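Local coordinates for protein putative sugar ABC transporter (Yersinia enterocolitica subsp. enterocolitica 8081, PDB 5ULB) that probably binds methylthioribose-like sugars in the periplasm and delivers them to an ABC importer, and binds the 5-methylseleno analogue of ribose, at residues E175-G180 and L198-K203; I25-S30 and D86-E91. One frame throughout, in Å; residues are numbered along the deposited sequence.

Contact 1 of 2, residues E175-G180 and L198-K203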
loop_
_atom_site.group_PDB
_atom_site.type_symbol
_atom_site.label_atom_id
_atom_site.label_comp_id
_atom_site.label_asym_id
_atom_site.label_seq_id
_atom_site.Cartn_x
_atom_site.Cartn_y
_atom_site.Cartn_z
ATOM N N GLU A 175 21.209 14.048 -1.201
ATOM C CA GLU A 175 20.000 14.081 -1.961
ATOM C C GLU A 175 20.117 15.220 -2.968
ATOM O O GLU A 175 20.119 16.387 -2.604
ATOM C CB GLU A 175 18.824 14.343 -1.065
ATOM C CG GLU A 175 17.490 14.362 -1.810
ATOM C CD GLU A 175 16.329 14.877 -0.973
ATOM O OE1 GLU A 175 16.034 14.271 0.068
ATOM O OE2 GLU A 175 15.641 15.892 -1.357
ATOM N N LEU A 176 20.193 14.852 -4.224
ATOM C CA LEU A 176 20.271 15.870 -5.307
ATOM C C LEU A 176 18.933 16.569 -5.460
ATOM O O LEU A 176 18.906 17.789 -5.672
ATOM C CB LEU A 176 20.778 15.255 -6.595
ATOM C CG LEU A 176 22.133 14.667 -6.611
ATOM C CD1 LEU A 176 22.292 13.903 -7.904
ATOM C CD2 LEU A 176 23.192 15.658 -6.322
ATOM N N GLU A 177 17.836 15.796 -5.484
ATOM C CA GLU A 177 16.488 16.260 -5.738
ATOM C C GLU A 177 15.520 15.227 -5.233
ATOM O O GLU A 177 15.832 14.044 -5.166
ATOM C CB GLU A 177 16.290 16.444 -7.317
ATOM C CG GLU A 177 15.230 17.418 -7.627
ATOM C CD GLU A 177 15.316 17.925 -9.036
ATOM O OE1 GLU A 177 14.175 18.190 -9.496
ATOM O OE2 GLU A 177 16.465 18.189 -9.617
ATOM N N SER A 178 14.298 15.716 -4.980
ATOM C CA SER A 178 13.148 14.895 -4.756
ATOM C C SER A 178 12.047 15.208 -5.790
ATOM O O SER A 178 11.803 16.379 -6.021
ATOM C CB SER A 178 12.646 15.113 -3.324
ATOM O OG SER A 178 11.594 14.180 -3.013
ATOM N N ILE A 179 11.439 14.175 -6.306
ATOM C CA ILE A 179 10.456 14.225 -7.373
ATOM C C ILE A 179 9.294 13.420 -6.996
ATOM O O ILE A 179 9.465 12.307 -6.466
ATOM C CB ILE A 179 11.006 13.410 -8.669
ATOM C CG1 ILE A 179 12.061 14.127 -9.325
ATOM C CG2 ILE A 179 9.900 12.993 -9.703
ATOM C CD1 ILE A 179 12.828 13.266 -10.332
ATOM N N GLY A 180 8.061 13.861 -7.350
ATOM C CA GLY A 180 6.918 12.994 -7.275
ATOM C C GLY A 180 5.601 13.747 -7.139
ATOM O O GLY A 180 5.542 14.673 -6.384
ATOM N N LEU A 198 17.957 13.384 -15.110
ATOM C CA LEU A 198 19.085 12.677 -15.724
ATOM C C LEU A 198 19.897 13.603 -16.655
ATOM O O LEU A 198 21.132 13.497 -16.807
ATOM C CB LEU A 198 18.607 11.503 -16.488
ATOM C CG LEU A 198 17.985 10.365 -15.669
ATOM C CD1 LEU A 198 17.413 9.285 -16.581
ATOM C CD2 LEU A 198 19.014 9.691 -14.755
ATOM N N ALA A 199 19.183 14.544 -17.280
ATOM C CA ALA A 199 19.882 15.503 -18.157
ATOM C C ALA A 199 20.668 16.540 -17.415
ATOM O O ALA A 199 21.678 17.060 -17.916
ATOM C CB ALA A 199 18.856 16.156 -19.049
ATOM N N LYS A 200 20.212 16.892 -16.205
ATOM C CA LYS A 200 20.934 17.834 -15.353
ATOM C C LYS A 200 22.176 17.215 -14.686
ATOM O O LYS A 200 23.155 17.957 -14.432
ATOM C CB LYS A 200 20.020 18.387 -14.246
ATOM C CG LYS A 200 18.987 19.326 -14.719
ATOM C CD LYS A 200 18.204 20.076 -13.635
ATOM C CE LYS A 200 17.646 19.159 -12.609
ATOM N NZ LYS A 200 16.906 20.005 -11.653
ATOM N N TYR A 201 22.138 15.879 -14.496
ATOM C CA TYR A 201 23.230 15.178 -13.784
ATOM C C TYR A 201 23.639 13.981 -14.633
ATOM O O TYR A 201 23.092 12.884 -14.520
ATOM C CB TYR A 201 22.646 14.698 -12.436
ATOM C CG TYR A 201 22.240 15.735 -11.480
ATOM C CD1 TYR A 201 23.190 16.510 -10.846
ATOM C CD2 TYR A 201 20.920 16.034 -11.257
ATOM C CE1 TYR A 201 22.793 17.530 -9.959
ATOM C CE2 TYR A 201 20.510 16.978 -10.324
ATOM C CZ TYR A 201 21.441 17.768 -9.748
ATOM O OH TYR A 201 21.062 18.716 -8.797
ATOM N N PRO A 202 24.537 14.270 -15.568
ATOM C CA PRO A 202 24.981 13.192 -16.539
ATOM C C PRO A 202 25.663 12.000 -15.860
ATOM O O PRO A 202 25.972 12.000 -14.641
ATOM C CB PRO A 202 25.911 13.906 -17.452
ATOM C CG PRO A 202 25.589 15.345 -17.343
ATOM C CD PRO A 202 25.204 15.539 -15.866
ATOM N N LYS A 203 25.864 10.980 -16.652
ATOM C CA LYS A 203 26.417 9.703 -16.214
ATOM C C LYS A 203 27.643 9.935 -15.330
ATOM O O LYS A 203 28.616 10.637 -15.651
ATOM C CB LYS A 203 26.687 8.800 -17.472
ATOM C CG LYS A 203 27.093 7.429 -17.184
ATOM C CD LYS A 203 27.274 6.573 -18.389
ATOM C CE LYS A 203 26.069 6.529 -19.325
ATOM N NZ LYS A 203 26.394 5.491 -20.358
HETATM O O HOH W 1 18.667 19.193 -8.437
HETATM O O HOH W 2 21.356 19.364 -5.782
#

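Contact 2 of 2, residues I25-S30 and D86-E91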
loop_
_atom_site.group_PDB
_atom_site.type_symbol
_atom_site.label_atom_id
_atom_site.label_comp_id
_atom_site.label_asym_id
_atom_site.label_seq_id
_atom_site.Cartn_x
_atom_site.Cartn_y
_atom_site.Cartn_z
ATOM N N ILE A 25 -13.312 3.566 -0.004
ATOM C CA ILE A 25 -12.949 4.836 -0.643
ATOM C C ILE A 25 -11.449 4.969 -0.436
ATOM O O ILE A 25 -10.969 5.059 0.707
ATOM C CB ILE A 25 -13.739 6.012 -0.103
ATOM C CG1 ILE A 25 -15.248 5.799 -0.115
ATOM C CG2 ILE A 25 -13.373 7.229 -0.989
ATOM C CD1 ILE A 25 -15.836 5.202 1.110
ATOM N N ARG A 26 -10.726 5.085 -1.547
ATOM C CA ARG A 26 -9.266 5.170 -1.537
ATOM C C ARG A 26 -8.875 6.471 -2.249
ATOM O O ARG A 26 -9.326 6.769 -3.372
ATOM C CB ARG A 26 -8.588 3.946 -2.081
ATOM C CG ARG A 26 -7.078 3.999 -2.192
ATOM C CD ARG A 26 -6.489 2.607 -2.192
ATOM N NE ARG A 26 -5.109 2.631 -2.593
ATOM C CZ ARG A 26 -4.117 1.909 -2.040
ATOM N NH1 ARG A 26 -4.208 1.383 -0.804
ATOM N NH2 ARG A 26 -2.955 1.931 -2.626
ATOM N N ASN A 27 -7.958 7.254 -1.630
ATOM C CA ASN A 27 -7.578 8.560 -2.108
ATOM C C ASN A 27 -6.443 8.575 -3.115
ATOM O O ASN A 27 -5.506 9.365 -2.966
ATOM C CB ASN A 27 -7.254 9.445 -0.900
ATOM C CG ASN A 27 -7.236 10.907 -1.178
ATOM O OD1 ASN A 27 -7.901 11.421 -2.090
ATOM N ND2 ASN A 27 -6.551 11.658 -0.288
ATOM N N LEU A 28 -6.499 7.652 -4.095
ATOM C CA LEU A 28 -5.513 7.518 -5.118
ATOM C C LEU A 28 -6.200 7.208 -6.429
ATOM O O LEU A 28 -7.444 7.088 -6.471
ATOM C CB LEU A 28 -4.425 6.464 -4.760
ATOM C CG LEU A 28 -3.553 6.782 -3.540
ATOM C CD1 LEU A 28 -2.689 5.592 -3.252
ATOM C CD2 LEU A 28 -2.671 7.974 -3.850
ATOM N N GLY A 29 -5.428 7.095 -7.497
ATOM C CA GLY A 29 -5.881 6.572 -8.766
ATOM C C GLY A 29 -5.607 5.100 -8.923
ATOM O O GLY A 29 -5.444 4.370 -7.940
ATOM N N SER A 30 -5.547 4.625 -10.166
ATOM C CA SER A 30 -5.435 3.207 -10.462
ATOM C C SER A 30 -4.014 2.717 -10.639
ATOM O O SER A 30 -3.738 1.931 -11.559
ATOM C CB SER A 30 -6.357 2.855 -11.628
ATOM O OG SER A 30 -6.018 3.645 -12.766
ATOM N N ASP A 86 -5.146 14.608 6.305
ATOM C CA ASP A 86 -5.512 15.798 7.064
ATOM C C ASP A 86 -5.905 16.905 6.095
ATOM O O ASP A 86 -5.422 16.957 4.982
ATOM C CB ASP A 86 -4.234 16.279 7.855
ATOM C CG ASP A 86 -4.026 15.527 9.206
ATOM O OD1 ASP A 86 -5.035 15.325 9.932
ATOM O OD2 ASP A 86 -2.845 15.258 9.480
ATOM N N PRO A 87 -6.782 17.789 6.508
ATOM C CA PRO A 87 -7.319 17.977 7.886
ATOM C C PRO A 87 -8.609 17.262 8.129
ATOM O O PRO A 87 -9.098 17.243 9.286
ATOM C CB PRO A 87 -7.640 19.486 7.904
ATOM C CG PRO A 87 -8.016 19.792 6.522
ATOM C CD PRO A 87 -7.062 18.967 5.641
ATOM N N TYR A 88 -9.182 16.679 7.087
ATOM C CA TYR A 88 -10.612 16.290 7.174
ATOM C C TYR A 88 -10.910 14.856 7.728
ATOM O O TYR A 88 -12.082 14.566 8.060
ATOM C CB TYR A 88 -11.269 16.468 5.769
ATOM C CG TYR A 88 -10.485 15.656 4.735
ATOM C CD1 TYR A 88 -10.694 14.319 4.616
ATOM C CD2 TYR A 88 -9.477 16.280 3.914
ATOM C CE1 TYR A 88 -9.997 13.549 3.692
ATOM C CE2 TYR A 88 -8.741 15.525 3.036
ATOM C CZ TYR A 88 -9.004 14.118 2.904
ATOM O OH TYR A 88 -8.236 13.374 2.066
ATOM N N SER A 89 -9.909 13.977 7.697
ATOM C CA SER A 89 -10.232 12.593 7.918
ATOM C C SER A 89 -10.738 12.267 9.303
ATOM O O SER A 89 -11.624 11.415 9.474
ATOM C CB SER A 89 -9.091 11.615 7.529
ATOM O OG SER A 89 -8.880 11.627 6.136
ATOM N N THR A 90 -10.194 12.968 10.306
ATOM C CA THR A 90 -10.675 12.669 11.653
ATOM C C THR A 90 -12.162 12.940 11.812
ATOM O O THR A 90 -12.854 12.130 12.420
ATOM C CB THR A 90 -9.843 13.479 12.653
ATOM O OG1 THR A 90 -8.453 13.102 12.596
ATOM C CG2 THR A 90 -10.268 13.292 14.056
ATOM N N GLU A 91 -12.663 14.126 11.423
ATOM C CA GLU A 91 -14.057 14.467 11.621
ATOM C C GLU A 91 -14.888 13.553 10.730
ATOM O O GLU A 91 -15.987 13.175 11.095
ATOM C CB GLU A 91 -14.312 15.951 11.303
ATOM C CG GLU A 91 -13.909 16.791 12.508
ATOM C CD GLU A 91 -14.920 16.613 13.652
ATOM O OE1 GLU A 91 -14.517 16.392 14.805
ATOM O OE2 GLU A 91 -16.131 16.642 13.360
#

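Contact 1 of 2, residues E175-G180 and L198-K203
L176 lies over one face of the Y201 ring in a CH-pi contact: its CD1 methyl stands 4.0 Å from the ring centroid, only 8° off the ring normal. The other methyl, CD2, reaches out toward CE1, and CB comes near CZ, so the leucine covers the ring from its centre to the hydroxyl end as the two side chains slide past each other in opposite directions.

A salt bridge runs beside this apolar patch. K200 NZ donates to E177 OE2 at 2.8 Å, and OE2 receives it on its syn lone pair, the side of OE1. The glutamate chain is extended while the lysine bends at chi3 (-51°), and the two side chains cross at about a right angle.

Two waters complete the polar side. One accepts from Y201 OH at 2.5 Å, in the plane of the ring, and donates to both L176 O and E177 OE2; the second donates to L176 O and to Y201 OH. E177 OE2 is thus gripped by an ammonium and a water, and Y201 OH, with no direct hydrogen bond to the strand, is linked to L176 O by both waters.

This is a surface contact where Y201, just past helix 186-200, meets edge strand 173-179. That strand pairs with strand 143-148, whose I146 also touches L176, while I206 packs against both L176 and Y201 and R229 bonds Y201 O.

Contact 2 of 2, residues I25-S30 and D86-E91
N27 and Y88 meet at the C-terminal ends of the parallel strands of a sheet flanked by helices, in one of the two Rossmann-like lobes of a periplasmic sugar-binding protein. N27 follows strand 21-26, and Y88 lies close to the N-terminal end of helix 89-98.

The direct contact is small and has no hydrogen bond of its own. N27 ND2 comes within 3.4 Å of Y88 OH, but the angle is poor. The side chains arrive from opposite directions, with the amide plane and the phenol ring 81° apart, so the amide nitrogen meets the hydroxyl oxygen without either flat group stacking on the other. CG of N27 is anti to its backbone nitrogen (chi1 -163°), which carries the amide out toward the tyrosine.

What joins the two residues is a shared partner. OD1 of D61, at the start of helix 61-73, bonds both N27 ND2 and Y88 OH. The amide is fixed further by Q83 O at ND2 and by S57 OG at OD1, so both its ends are held; the phenol oxygen also pairs with R85 N.

The next residue, L28, touches the bound sugar, whereas the N27 side chain stays about 8 Å from it. On the tyrosine, CG sits between the backbone N and the carbonyl carbon (chi1 56°), and the ring that starts there ends with OH bonded to D61 OD1.

From the N terminus, strand 21-26 runs into the first half of contact 2, and the chain then passes through helix 32-48, strand 51-56, helix 61-73 and strand 78-82 before residues 86-91 close that loop of 55 intervening residues. Contact 1 opens much later and closes a shorter one: 17 residues, mostly helix 186-200, separate its segments. The loops follow in series, neither nesting nor crossing. Contact 2 brings the end of strand 21-26 up to the beginning of helix 89-98 within one lobe, near the sugar pocket, whereas contact 1 fastens a helix end to an outermost strand, 173-179, on the surface. Their centres are about 30 Å apart, and the same mixed sheet reaches both.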